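Local coordinates for protein Atg1 tMIT (Kluyveromyces marxianus, PDB 4P1N) that is the tandem MIT-domain region of a serine/threonine protein kinase that is essential in autophagy and required for the formation of autophagosomes, at residues Y25-E29 against E152-K156; L98-M103 against K163-N168; M103-L108 against I182-I188; L110-I115 against H230-V236; R191-S196 against T218-L223. One frame throughout, in Å; residues are numbered along the deposited sequence.

Contact 1 of 5, residues Y25-E29 against E152-K156; sequences YSFAE and ECLDK
Carboxylate oxygen OE2 of E152 takes two hydrogen bonds, one from Y25 and one from K156. This polar cluster bridges the first and third helices of the first MIT domain, a three-helix bundle. Their short segments lie 12.1 Å apart at 31° and meet through long side chains. The Y25 hydroxyl OH donates to E152 OE2 over 2.5 Å. It arrives on the syn side, 27° out of the carboxylate plane. Within its own helix K156 NZ reaches E152 OE2 over 2.7 Å, on the anti lone pair of that oxygen. Across the contact, K156 NZ also bonds E29 OE2 at 2.7 Å. One ammonium thus joins two carboxylates in a salt-bridge network. Its charge probably offsets the repulsion between E29 OE2 and E152 OE2, which are 3.7 Å apart. E29 OE2 has a further partner in Y109 of helix 95-129, which ties the middle helix into the cluster. Y25 holds CG anti to its backbone N (chi1 163°), and its ring stands almost perpendicular to the E152 carboxylate. E29 has CG over one face of that ring near the rim, and the bend at chi2 then turns its carboxylate toward K156. E152 OE1 has its own salt bridge to R149. At the ring edge sits the sulfur of C153, with SG 3.7 Å from Y25 CD1.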
# COMPACT_ATOMS: atom_id res chain seq x y z
N TYR B 25 10.79 -2.76 -4.22
CA TYR B 25 10.03 -2.06 -5.22
C TYR B 25 10.70 -0.74 -5.56
O TYR B 25 10.79 -0.38 -6.76
CB TYR B 25 8.59 -1.89 -4.75
CG TYR B 25 7.78 -0.84 -5.48
CD1 TYR B 25 7.10 -1.16 -6.60
CD2 TYR B 25 7.68 0.50 -4.99
CE1 TYR B 25 6.38 -0.22 -7.29
CE2 TYR B 25 6.92 1.45 -5.67
CZ TYR B 25 6.26 1.08 -6.80
OH TYR B 25 5.49 1.99 -7.51
N SER B 26 11.13 0.01 -4.54
CA SER B 26 11.75 1.33 -4.79
C SER B 26 13.08 1.16 -5.56
O SER B 26 13.44 1.99 -6.37
CB SER B 26 12.02 2.10 -3.50
OG SER B 26 10.91 2.06 -2.61
N PHE B 27 13.79 0.06 -5.32
CA PHE B 27 15.03 -0.24 -6.07
C PHE B 27 14.65 -0.55 -7.50
O PHE B 27 15.18 0.06 -8.41
CB PHE B 27 15.81 -1.37 -5.36
CG PHE B 27 17.18 -1.68 -5.92
CD1 PHE B 27 17.92 -0.77 -6.67
CD2 PHE B 27 17.77 -2.91 -5.60
CE1 PHE B 27 19.21 -1.09 -7.13
CE2 PHE B 27 19.05 -3.23 -6.03
CZ PHE B 27 19.79 -2.31 -6.79
N ALA B 28 13.69 -1.44 -7.72
CA ALA B 28 13.19 -1.66 -9.09
C ALA B 28 12.78 -0.39 -9.81
O ALA B 28 13.08 -0.22 -11.01
CB ALA B 28 12.01 -2.64 -9.11
N GLU B 29 12.06 0.47 -9.12
CA GLU B 29 11.62 1.75 -9.71
C GLU B 29 12.74 2.70 -10.06
O GLU B 29 12.61 3.46 -11.02
CB GLU B 29 10.68 2.50 -8.77
CG GLU B 29 9.34 1.84 -8.61
CD GLU B 29 8.40 2.21 -9.73
OE1 GLU B 29 8.10 3.43 -9.82
OE2 GLU B 29 7.94 1.31 -10.51
N GLU B 152 0.75 -3.71 -10.06
CA GLU B 152 1.74 -2.82 -10.66
C GLU B 152 3.07 -3.55 -11.03
O GLU B 152 3.56 -3.42 -12.17
CB GLU B 152 2.02 -1.63 -9.74
CG GLU B 152 3.04 -0.64 -10.29
CD GLU B 152 3.42 0.44 -9.28
OE1 GLU B 152 2.81 0.50 -8.19
OE2 GLU B 152 4.33 1.22 -9.59
N CYS B 153 3.66 -4.28 -10.09
CA CYS B 153 4.94 -4.97 -10.36
C CYS B 153 4.82 -5.98 -11.51
O CYS B 153 5.75 -6.14 -12.37
CB CYS B 153 5.48 -5.68 -9.11
SG CYS B 153 6.05 -4.47 -7.90
N LEU B 154 3.71 -6.71 -11.48
CA LEU B 154 3.42 -7.67 -12.50
C LEU B 154 3.28 -6.99 -13.88
O LEU B 154 3.82 -7.49 -14.86
CB LEU B 154 2.14 -8.43 -12.18
CG LEU B 154 2.13 -9.95 -12.28
CD1 LEU B 154 0.72 -10.34 -12.64
CD2 LEU B 154 3.14 -10.55 -13.25
N ASP B 155 2.52 -5.88 -13.97
CA ASP B 155 2.41 -5.17 -15.25
C ASP B 155 3.76 -4.67 -15.76
O ASP B 155 4.07 -4.83 -16.95
CB ASP B 155 1.44 -4.00 -15.18
CG ASP B 155 -0.01 -4.46 -15.03
OD1 ASP B 155 -0.28 -5.67 -15.14
OD2 ASP B 155 -0.87 -3.59 -14.79
N LYS B 156 4.55 -4.07 -14.88
CA LYS B 156 5.89 -3.62 -15.24
C LYS B 156 6.85 -4.75 -15.64
O LYS B 156 7.61 -4.61 -16.63
CB LYS B 156 6.47 -2.74 -14.15
CG LYS B 156 5.78 -1.40 -14.13
CD LYS B 156 6.22 -0.47 -13.02
CE LYS B 156 5.39 0.84 -13.09
NZ LYS B 156 5.66 1.69 -11.88

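Contact 2 of 5, residues L98-M103 against K163-N168; sequences LKKLCM and KLHTLN
Segments 98-103 and 163-168 run nearly antiparallel, at 151°, with their short axes 10.4 Å apart. The backbones come nearest at C102 and L164, whose CA atoms are 7.0 Å apart. L164 supplies the main apolar wedge. Its two methyls split between neighbours on the other helix. L164 CD1 presses on C102 CB at 3.4 Å, tighter than usual carbon contact, and also meets K99 CG. L164 CD2 lies 3.9 Å from M103 CG. One turn on, L167 slides past the stem of K99 in the opposite direction, and L167 CD2 is 4.3 Å from L98 CD2. K163 CD touches C102 SG at the margin. K99 changes character along its length. Its CG packs among the leucines, then a bend at chi3 (89°) turns the amine to N168. K99 NZ donates to N168 OD1 over 2.6 Å, in the carbonyl plane and on a lone pair. E179 holds the same amine in a salt bridge, so the lysine also links the two helices to the chain that follows them. A leucine-rich seam between antiparallel helices, closed by a polar pair at its border, joins the second and third helices of the MIT three-helix bundle.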
# COMPACT_ATOMS: atom_id res chain seq x y z
N LEU B 98 20.87 -0.29 -22.03
CA LEU B 98 19.43 -0.49 -21.96
C LEU B 98 19.09 -1.93 -21.60
O LEU B 98 18.29 -2.18 -20.69
CB LEU B 98 18.74 -0.12 -23.28
CG LEU B 98 17.22 0.04 -23.13
CD1 LEU B 98 16.89 1.30 -22.34
CD2 LEU B 98 16.53 0.08 -24.48
N LYS B 99 19.70 -2.88 -22.31
CA LYS B 99 19.44 -4.28 -22.00
C LYS B 99 19.79 -4.62 -20.54
O LYS B 99 19.09 -5.40 -19.89
CB LYS B 99 20.19 -5.22 -22.93
CG LYS B 99 19.28 -6.26 -23.55
CD LYS B 99 20.03 -7.52 -23.93
CE LYS B 99 20.05 -8.50 -22.76
NZ LYS B 99 20.19 -9.89 -23.26
N LYS B 100 20.88 -4.04 -20.05
CA LYS B 100 21.31 -4.26 -18.68
C LYS B 100 20.29 -3.70 -17.67
O LYS B 100 19.91 -4.37 -16.71
CB LYS B 100 22.69 -3.65 -18.45
CG LYS B 100 23.44 -4.31 -17.31
CD LYS B 100 24.59 -3.46 -16.80
CE LYS B 100 25.44 -4.27 -15.81
NZ LYS B 100 25.89 -3.46 -14.64
N LEU B 101 19.85 -2.47 -17.90
CA LEU B 101 18.86 -1.84 -17.07
C LEU B 101 17.53 -2.59 -17.09
O LEU B 101 16.88 -2.71 -16.05
CB LEU B 101 18.62 -0.39 -17.51
CG LEU B 101 19.72 0.61 -17.13
CD1 LEU B 101 19.46 1.94 -17.82
CD2 LEU B 101 19.82 0.81 -15.64
N CYS B 102 17.12 -3.06 -18.26
CA CYS B 102 15.85 -3.77 -18.41
C CYS B 102 15.88 -5.09 -17.62
O CYS B 102 14.92 -5.39 -16.85
CB CYS B 102 15.54 -4.03 -19.89
SG CYS B 102 14.94 -2.57 -20.78
N MET B 103 16.96 -5.86 -17.78
CA MET B 103 17.13 -7.07 -17.00
C MET B 103 17.15 -6.81 -15.50
O MET B 103 16.50 -7.51 -14.77
CB MET B 103 18.41 -7.83 -17.37
CG MET B 103 18.14 -9.14 -18.07
SD MET B 103 17.34 -10.33 -16.99
CE MET B 103 18.43 -11.76 -17.18
N LYS B 163 9.79 -6.32 -23.70
CA LYS B 163 10.86 -5.47 -24.22
C LYS B 163 12.14 -6.31 -24.40
O LYS B 163 12.81 -6.22 -25.43
CB LYS B 163 11.10 -4.28 -23.30
CG LYS B 163 12.14 -3.32 -23.83
CD LYS B 163 11.91 -1.88 -23.39
CE LYS B 163 12.28 -0.91 -24.51
NZ LYS B 163 11.93 0.51 -24.19
N LEU B 164 12.43 -7.17 -23.43
CA LEU B 164 13.65 -7.99 -23.52
C LEU B 164 13.66 -8.99 -24.71
O LEU B 164 14.68 -9.11 -25.38
CB LEU B 164 13.98 -8.69 -22.20
CG LEU B 164 15.20 -8.14 -21.42
CD1 LEU B 164 15.69 -6.76 -21.84
CD2 LEU B 164 14.89 -8.15 -19.95
N HIS B 165 12.54 -9.67 -24.95
CA HIS B 165 12.35 -10.48 -26.16
C HIS B 165 12.62 -9.71 -27.44
O HIS B 165 13.24 -10.23 -28.39
CB HIS B 165 10.93 -11.01 -26.24
CG HIS B 165 10.77 -12.39 -25.69
ND1 HIS B 165 9.95 -12.66 -24.61
CD2 HIS B 165 11.31 -13.56 -26.07
CE1 HIS B 165 10.01 -13.95 -24.35
NE2 HIS B 165 10.82 -14.52 -25.22
N THR B 166 12.11 -8.48 -27.50
CA THR B 166 12.33 -7.59 -28.63
C THR B 166 13.83 -7.34 -28.88
O THR B 166 14.33 -7.53 -30.00
CB THR B 166 11.55 -6.27 -28.43
OG1 THR B 166 10.17 -6.51 -28.74
CG2 THR B 166 12.08 -5.14 -29.33
N LEU B 167 14.53 -6.94 -27.82
CA LEU B 167 15.95 -6.59 -27.88
C LEU B 167 16.85 -7.79 -28.20
O LEU B 167 17.81 -7.65 -28.94
CB LEU B 167 16.39 -5.94 -26.56
CG LEU B 167 15.90 -4.51 -26.26
CD1 LEU B 167 15.85 -4.25 -24.76
CD2 LEU B 167 16.76 -3.46 -26.94
N ASN B 168 16.54 -8.95 -27.64
CA ASN B 168 17.33 -10.16 -27.89
C ASN B 168 17.12 -10.68 -29.34
O ASN B 168 17.92 -11.47 -29.84
CB ASN B 168 17.00 -11.26 -26.87
CG ASN B 168 17.60 -10.99 -25.48
OD1 ASN B 168 18.64 -10.32 -25.34
ND2 ASN B 168 16.96 -11.52 -24.44

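Contact 3 of 5, residues M103-L108 against I182-I188; sequences MESLLL and IFVEKLI
E104 and L187 cross at about a right angle. The E104 chain is extended beyond CG, and its methylenes lie across the two L187 methyls. The closest pair is E104 CG to L187 CD2 at 3.7 Å. The polar end of E104 goes elsewhere, to a salt bridge between OE2 and K31 of helix 10-33. A buried carboxylate is thus matched with a charge while its stem serves as apolar surface. L107 meets I182 obliquely, and L107 CD1 sits 3.9 Å from I182 CG2. The same I182 sends CD1 the other way, to M103 CB at 3.9 Å. Its two branches therefore straddle the M103 and L107 positions, one helical turn apart. This is an interface between the two MIT domains. Segment 103-108, on helix 95-129 of the first, crosses segment 184-188, at the start of helix 184-204 of the second, at 91°, with the short axes 10.0 Å apart. The closest backbones are at L107 and V184, whose CA atoms are 5.9 Å apart. V184 points CG2 anti to its backbone N. This V184 CG2 methyl reaches L107 O at 3.8 Å and L108 CD2 at 4.0 Å. L108 CD2 also lies near I188 CG1, at 4.3 Å. F27 and A28 of helix 10-33 pack on L108, while M222 and L226 of helix 209-227 touch I188.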
# COMPACT_ATOMS: atom_id res chain seq x y z
N MET B 103 16.96 -5.86 -17.78
CA MET B 103 17.13 -7.07 -17.00
C MET B 103 17.15 -6.81 -15.50
O MET B 103 16.50 -7.51 -14.77
CB MET B 103 18.41 -7.83 -17.37
CG MET B 103 18.14 -9.14 -18.07
SD MET B 103 17.34 -10.33 -16.99
CE MET B 103 18.43 -11.76 -17.18
N GLU B 104 17.94 -5.84 -15.07
CA GLU B 104 18.09 -5.48 -13.67
C GLU B 104 16.75 -5.10 -13.07
O GLU B 104 16.37 -5.62 -12.04
CB GLU B 104 19.10 -4.36 -13.49
CG GLU B 104 20.54 -4.82 -13.58
CD GLU B 104 21.58 -3.68 -13.60
OE1 GLU B 104 22.79 -3.99 -13.47
OE2 GLU B 104 21.21 -2.50 -13.78
N SER B 105 16.02 -4.24 -13.77
CA SER B 105 14.71 -3.81 -13.32
C SER B 105 13.74 -5.00 -13.23
O SER B 105 13.07 -5.19 -12.22
CB SER B 105 14.17 -2.69 -14.21
OG SER B 105 13.11 -1.98 -13.54
N LEU B 106 13.72 -5.85 -14.25
CA LEU B 106 12.84 -6.99 -14.25
C LEU B 106 13.08 -7.88 -13.07
O LEU B 106 12.14 -8.28 -12.41
CB LEU B 106 13.09 -7.86 -15.49
CG LEU B 106 11.92 -8.61 -16.13
CD1 LEU B 106 12.50 -9.70 -17.04
CD2 LEU B 106 10.86 -9.17 -15.20
N LEU B 107 14.34 -8.26 -12.86
CA LEU B 107 14.71 -9.12 -11.76
C LEU B 107 14.29 -8.56 -10.39
O LEU B 107 13.83 -9.31 -9.52
CB LEU B 107 16.25 -9.38 -11.77
CG LEU B 107 16.78 -10.16 -12.99
CD1 LEU B 107 18.27 -10.42 -12.82
CD2 LEU B 107 16.02 -11.46 -13.18
N LEU B 108 14.44 -7.25 -10.22
CA LEU B 108 14.00 -6.56 -9.00
C LEU B 108 12.51 -6.53 -8.87
O LEU B 108 11.98 -6.66 -7.76
CB LEU B 108 14.57 -5.13 -8.96
CG LEU B 108 16.10 -5.12 -8.86
CD1 LEU B 108 16.65 -3.73 -9.05
CD2 LEU B 108 16.59 -5.74 -7.55
N ILE B 182 23.49 -11.76 -15.02
CA ILE B 182 23.05 -10.84 -14.01
C ILE B 182 22.27 -11.63 -13.00
O ILE B 182 21.34 -12.35 -13.36
CB ILE B 182 22.19 -9.72 -14.59
CG1 ILE B 182 23.01 -8.94 -15.61
CG2 ILE B 182 21.72 -8.80 -13.46
CD1 ILE B 182 22.23 -7.95 -16.44
N PHE B 183 22.72 -11.54 -11.75
CA PHE B 183 22.11 -12.20 -10.62
C PHE B 183 21.44 -11.12 -9.76
O PHE B 183 22.07 -10.12 -9.38
CB PHE B 183 23.15 -12.87 -9.74
CG PHE B 183 23.72 -14.14 -10.31
CD1 PHE B 183 24.92 -14.13 -11.01
CD2 PHE B 183 23.08 -15.37 -10.12
CE1 PHE B 183 25.46 -15.30 -11.51
CE2 PHE B 183 23.64 -16.55 -10.62
CZ PHE B 183 24.82 -16.50 -11.32
N VAL B 184 20.18 -11.35 -9.41
CA VAL B 184 19.48 -10.43 -8.55
C VAL B 184 20.17 -10.34 -7.17
O VAL B 184 20.15 -9.30 -6.50
CB VAL B 184 18.00 -10.84 -8.39
CG1 VAL B 184 17.90 -12.07 -7.49
CG2 VAL B 184 17.22 -9.66 -7.80
N GLU B 185 20.82 -11.40 -6.73
CA GLU B 185 21.33 -11.31 -5.37
C GLU B 185 22.57 -10.42 -5.29
O GLU B 185 22.76 -9.72 -4.31
CB GLU B 185 21.42 -12.64 -4.61
CG GLU B 185 21.63 -13.91 -5.34
CD GLU B 185 20.60 -14.33 -6.33
OE1 GLU B 185 19.69 -15.10 -6.00
OE2 GLU B 185 20.80 -14.01 -7.51
N LYS B 186 23.31 -10.33 -6.38
CA LYS B 186 24.41 -9.39 -6.48
C LYS B 186 23.94 -7.93 -6.52
O LYS B 186 24.50 -7.08 -5.84
CB LYS B 186 25.22 -9.72 -7.72
CG LYS B 186 26.44 -8.84 -7.87
CD LYS B 186 26.50 -8.12 -9.23
CE LYS B 186 27.92 -8.11 -9.77
NZ LYS B 186 28.84 -7.35 -8.87
N LEU B 187 22.91 -7.66 -7.30
CA LEU B 187 22.20 -6.37 -7.26
C LEU B 187 21.80 -5.95 -5.84
O LEU B 187 22.09 -4.87 -5.40
CB LEU B 187 20.92 -6.49 -8.11
CG LEU B 187 20.83 -5.88 -9.52
CD1 LEU B 187 22.19 -5.57 -10.11
CD2 LEU B 187 19.97 -6.73 -10.45
N ILE B 188 21.11 -6.82 -5.13
CA ILE B 188 20.66 -6.48 -3.77
C ILE B 188 21.86 -6.23 -2.84
O ILE B 188 21.92 -5.23 -2.10
CB ILE B 188 19.69 -7.57 -3.25
CG1 ILE B 188 18.37 -7.52 -4.08
CG2 ILE B 188 19.43 -7.36 -1.75
CD1 ILE B 188 17.59 -8.85 -4.16

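Contact 4 of 5, residues L110-I115 against H230-V236; sequences LKSLTI and HLSSNEV
K111 sets out with CG anti to its backbone N (chi1 180°), then bends at chi2 and chi3, which curls its amine into the loop 230-236. E235 bends at chi2 to meet it. K111 NZ and E235 OE1 form a salt bridge of 2.9 Å on the syn lone pair of OE1. The bond from K111 NZ to E235 OE2 is weak. K111 NZ also donates to L231 O over 2.8 Å. A buried lysine is thus held by a carboxylate and a loop carbonyl. T114 OG1 comes doubtfully close to E235 OE1, at 2.5 Å. Apolar contacts lie at the two ends, with L110 CD1 on V236 CG1 and I115 CG1 on L231 CD2. N234 OD1 accepts from V236 N in an Asx turn beside E235. The K111-E235 bridge joins the first MIT domain to the second. The loop leads from helix 209-227 to strand 237-238 and lies along helix 95-129, while I225 of helix 209-227 packs on K111 and I115, and M24 of helix 10-33 touches K111.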
# COMPACT_ATOMS: atom_id res chain seq x y z
N LEU B 110 10.67 -8.95 -10.04
CA LEU B 110 10.31 -10.34 -9.72
C LEU B 110 10.59 -10.66 -8.26
O LEU B 110 9.86 -11.38 -7.65
CB LEU B 110 11.01 -11.37 -10.61
CG LEU B 110 10.72 -11.34 -12.11
CD1 LEU B 110 11.60 -12.37 -12.80
CD2 LEU B 110 9.28 -11.69 -12.45
N LYS B 111 11.64 -10.10 -7.69
CA LYS B 111 11.87 -10.27 -6.30
C LYS B 111 10.81 -9.56 -5.47
O LYS B 111 10.31 -10.12 -4.46
CB LYS B 111 13.28 -9.81 -5.92
CG LYS B 111 13.62 -9.95 -4.46
CD LYS B 111 13.64 -11.39 -3.96
CE LYS B 111 14.83 -12.18 -4.51
NZ LYS B 111 14.48 -13.61 -4.39
N SER B 112 10.43 -8.35 -5.87
CA SER B 112 9.27 -7.68 -5.24
C SER B 112 8.03 -8.53 -5.21
O SER B 112 7.37 -8.69 -4.17
CB SER B 112 8.94 -6.32 -5.90
OG SER B 112 10.09 -5.49 -5.95
N LEU B 113 7.72 -9.11 -6.34
CA LEU B 113 6.58 -10.01 -6.42
C LEU B 113 6.66 -11.22 -5.48
O LEU B 113 5.64 -11.65 -4.93
CB LEU B 113 6.41 -10.48 -7.83
CG LEU B 113 5.90 -9.44 -8.77
CD1 LEU B 113 6.15 -9.92 -10.20
CD2 LEU B 113 4.40 -9.24 -8.52
N THR B 114 7.86 -11.73 -5.22
CA THR B 114 8.03 -12.88 -4.34
C THR B 114 7.68 -12.44 -2.91
O THR B 114 6.99 -13.13 -2.17
CB THR B 114 9.50 -13.46 -4.37
OG1 THR B 114 9.72 -14.12 -5.61
CG2 THR B 114 9.74 -14.47 -3.28
N ILE B 115 8.14 -11.27 -2.54
CA ILE B 115 7.86 -10.74 -1.20
C ILE B 115 6.38 -10.42 -1.03
O ILE B 115 5.76 -10.78 -0.04
CB ILE B 115 8.74 -9.52 -0.90
CG1 ILE B 115 10.20 -9.90 -1.11
CG2 ILE B 115 8.58 -9.07 0.54
CD1 ILE B 115 11.10 -8.67 -1.14
N HIS B 230 12.30 -18.27 2.76
CA HIS B 230 11.13 -18.12 1.90
C HIS B 230 11.29 -16.98 0.87
O HIS B 230 10.40 -16.82 0.07
CB HIS B 230 9.82 -17.82 2.68
CG HIS B 230 9.82 -18.20 4.13
ND1 HIS B 230 10.11 -17.30 5.14
CD2 HIS B 230 9.50 -19.37 4.75
CE1 HIS B 230 10.00 -17.90 6.31
NE2 HIS B 230 9.63 -19.16 6.10
N LEU B 231 12.37 -16.18 0.93
CA LEU B 231 12.55 -15.01 0.04
C LEU B 231 13.84 -15.00 -0.78
O LEU B 231 13.94 -14.28 -1.77
CB LEU B 231 12.56 -13.73 0.86
CG LEU B 231 11.39 -13.46 1.79
CD1 LEU B 231 11.57 -12.07 2.41
CD2 LEU B 231 10.08 -13.56 1.04
N SER B 232 14.83 -15.78 -0.34
CA SER B 232 16.16 -15.78 -0.92
C SER B 232 16.27 -16.69 -2.13
O SER B 232 17.28 -16.67 -2.79
CB SER B 232 17.19 -16.26 0.10
OG SER B 232 16.86 -17.56 0.54
N SER B 233 15.25 -17.47 -2.40
CA SER B 233 15.20 -18.26 -3.63
C SER B 233 15.09 -17.40 -4.88
O SER B 233 14.39 -16.40 -4.88
CB SER B 233 14.04 -19.23 -3.57
OG SER B 233 14.45 -20.32 -2.74
N ASN B 234 15.74 -17.84 -5.96
CA ASN B 234 15.88 -17.03 -7.16
C ASN B 234 14.78 -17.37 -8.14
O ASN B 234 14.64 -18.53 -8.58
CB ASN B 234 17.25 -17.23 -7.78
CG ASN B 234 17.52 -16.25 -8.93
OD1 ASN B 234 16.70 -16.10 -9.82
ND2 ASN B 234 18.68 -15.60 -8.90
N GLU B 235 14.02 -16.35 -8.54
CA GLU B 235 12.84 -16.60 -9.28
C GLU B 235 13.04 -16.95 -10.76
O GLU B 235 12.10 -17.30 -11.42
CB GLU B 235 11.71 -15.54 -9.11
CG GLU B 235 11.71 -14.22 -8.36
CD GLU B 235 12.63 -13.98 -7.19
OE1 GLU B 235 12.15 -14.00 -6.00
OE2 GLU B 235 13.79 -13.62 -7.47
N VAL B 236 14.26 -16.88 -11.29
CA VAL B 236 14.49 -17.34 -12.65
C VAL B 236 15.08 -18.74 -12.66
O VAL B 236 15.26 -19.29 -13.71
CB VAL B 236 15.37 -16.36 -13.48
CG1 VAL B 236 14.65 -15.01 -13.62
CG2 VAL B 236 16.74 -16.16 -12.86

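Contact 5 of 5, residues R191-S196 against T218-L223; sequences RALDIS and TSLWML
Segments 191-196 and 218-223 run antiparallel at 164°, with short axes 8.5 Å apart and the CA atoms of A192 and S219 only 4.3 Å apart. They belong to the first two helices of the second MIT domain, joined as a helical hairpin. Small residues permit the close approach. The methyl of A192 packs against M222 and L223, with its CB 3.8 Å from L223 CG. M222 bends at chi3 (70°), which brings its end onto the R191 stem. M222 CE lies 3.5 Å from R191 CG, while M222 SD touches I195 CD1 at 4.0 Å. The R191 guanidinium has I195 CG1 over the centre of one face. Its NH1 makes a salt bridge to an acidic side chain on the chain of another protein, so this helix also faces a partner. On the far side of the hairpin, S196 and L223 pack on I263 of helix 250-273, the third helix of the domain. Polar bonds sit between the two backbones. S196 OG donates to S219 OG over 2.8 Å. S219 OG in turn donates to A192 O over 2.6 Å, in the carbonyl plane, and that carbonyl also accepts the helical bond from S196 N.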
# COMPACT_ATOMS: atom_id res chain seq x y z
N ARG B 191 23.87 -3.05 -3.67
CA ARG B 191 23.06 -1.89 -3.38
C ARG B 191 22.94 -1.68 -1.87
O ARG B 191 23.08 -0.55 -1.39
CB ARG B 191 21.68 -2.04 -4.02
CG ARG B 191 20.69 -0.91 -3.69
CD ARG B 191 21.23 0.42 -4.20
NE ARG B 191 20.26 1.47 -3.98
CZ ARG B 191 20.55 2.76 -3.92
NH1 ARG B 191 21.80 3.17 -4.10
NH2 ARG B 191 19.58 3.64 -3.67
N ALA B 192 22.71 -2.74 -1.12
CA ALA B 192 22.62 -2.60 0.35
C ALA B 192 23.92 -2.06 0.99
O ALA B 192 23.88 -1.25 1.90
CB ALA B 192 22.26 -3.92 0.99
N LEU B 193 25.06 -2.55 0.53
CA LEU B 193 26.36 -2.13 1.05
C LEU B 193 26.71 -0.70 0.61
O LEU B 193 27.28 0.05 1.40
CB LEU B 193 27.47 -3.11 0.64
CG LEU B 193 27.66 -4.31 1.59
CD1 LEU B 193 26.38 -4.89 2.14
CD2 LEU B 193 28.45 -5.44 0.96
N ASP B 194 26.36 -0.31 -0.61
CA ASP B 194 26.50 1.10 -1.03
C ASP B 194 25.70 2.05 -0.14
O ASP B 194 26.19 3.08 0.25
CB ASP B 194 26.00 1.33 -2.45
CG ASP B 194 26.87 0.71 -3.50
OD1 ASP B 194 28.06 0.44 -3.26
OD2 ASP B 194 26.33 0.51 -4.59
N ILE B 195 24.45 1.69 0.13
CA ILE B 195 23.60 2.53 0.97
C ILE B 195 24.20 2.69 2.37
O ILE B 195 24.21 3.81 2.89
CB ILE B 195 22.17 1.98 1.10
CG1 ILE B 195 21.44 2.11 -0.24
CG2 ILE B 195 21.41 2.78 2.16
CD1 ILE B 195 20.20 1.24 -0.34
N SER B 196 24.69 1.60 2.97
CA SER B 196 25.31 1.69 4.31
C SER B 196 26.67 2.43 4.28
O SER B 196 27.02 3.13 5.24
CB SER B 196 25.47 0.31 4.95
OG SER B 196 24.23 -0.07 5.59
N THR B 218 17.29 0.39 5.76
CA THR B 218 17.07 -0.03 4.37
C THR B 218 18.03 -1.12 3.94
O THR B 218 17.58 -2.14 3.39
CB THR B 218 17.12 1.14 3.40
OG1 THR B 218 16.14 2.11 3.79
CG2 THR B 218 16.88 0.67 1.95
N SER B 219 19.33 -0.95 4.22
CA SER B 219 20.32 -1.99 3.92
C SER B 219 20.00 -3.28 4.62
O SER B 219 20.26 -4.35 4.10
CB SER B 219 21.71 -1.60 4.38
OG SER B 219 22.20 -0.49 3.68
N LEU B 220 19.52 -3.19 5.85
CA LEU B 220 19.24 -4.37 6.61
C LEU B 220 18.03 -5.09 6.06
O LEU B 220 18.04 -6.29 5.92
CB LEU B 220 18.99 -4.03 8.08
CG LEU B 220 20.24 -3.68 8.86
CD1 LEU B 220 19.80 -3.13 10.21
CD2 LEU B 220 21.16 -4.89 9.05
N TRP B 221 16.97 -4.35 5.73
CA TRP B 221 15.82 -5.00 5.09
C TRP B 221 16.26 -5.74 3.85
O TRP B 221 15.87 -6.88 3.65
CB TRP B 221 14.75 -4.01 4.71
CG TRP B 221 14.04 -3.39 5.83
CD1 TRP B 221 13.92 -2.03 6.06
CD2 TRP B 221 13.29 -4.04 6.86
NE1 TRP B 221 13.14 -1.82 7.16
CE2 TRP B 221 12.74 -3.03 7.67
CE3 TRP B 221 12.99 -5.36 7.15
CZ2 TRP B 221 11.94 -3.30 8.75
CZ3 TRP B 221 12.20 -5.65 8.25
CH2 TRP B 221 11.68 -4.62 9.04
N MET B 222 17.10 -5.11 3.04
CA MET B 222 17.59 -5.71 1.78
C MET B 222 18.35 -6.98 1.99
O MET B 222 18.06 -7.98 1.34
CB MET B 222 18.47 -4.73 1.01
CG MET B 222 17.65 -3.55 0.51
SD MET B 222 18.62 -2.41 -0.51
CE MET B 222 18.89 -3.36 -1.97
N LEU B 223 19.31 -6.97 2.91
CA LEU B 223 20.10 -8.15 3.19
C LEU B 223 19.32 -9.26 3.87
O LEU B 223 19.64 -10.45 3.69
CB LEU B 223 21.35 -7.79 4.04
CG LEU B 223 22.39 -6.89 3.40
CD1 LEU B 223 23.46 -6.49 4.42
CD2 LEU B 223 23.01 -7.57 2.21

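From the N terminus, helix 10-33 enters contact 1, which closes a loop of 122 residues onto helix 137-170. Helix 95-129 lies within that loop and opens contacts 2, 3 and 4. Contact 2 returns to helix 137-170, contact 3 reaches the start of helix 184-204, and contact 4 the loop 230-236. These four cross one another along the chain. Contact 5 nests inside the loop of contact 4 and follows contacts 1, 2 and 3 in series. Contacts 1 and 2 bind the first MIT domain together, contact 5 binds the second, and contacts 3 and 4 join the two. M103 is shared by contacts 2 and 3. F27 of contact 1 packs on R191 and M222 of contact 5.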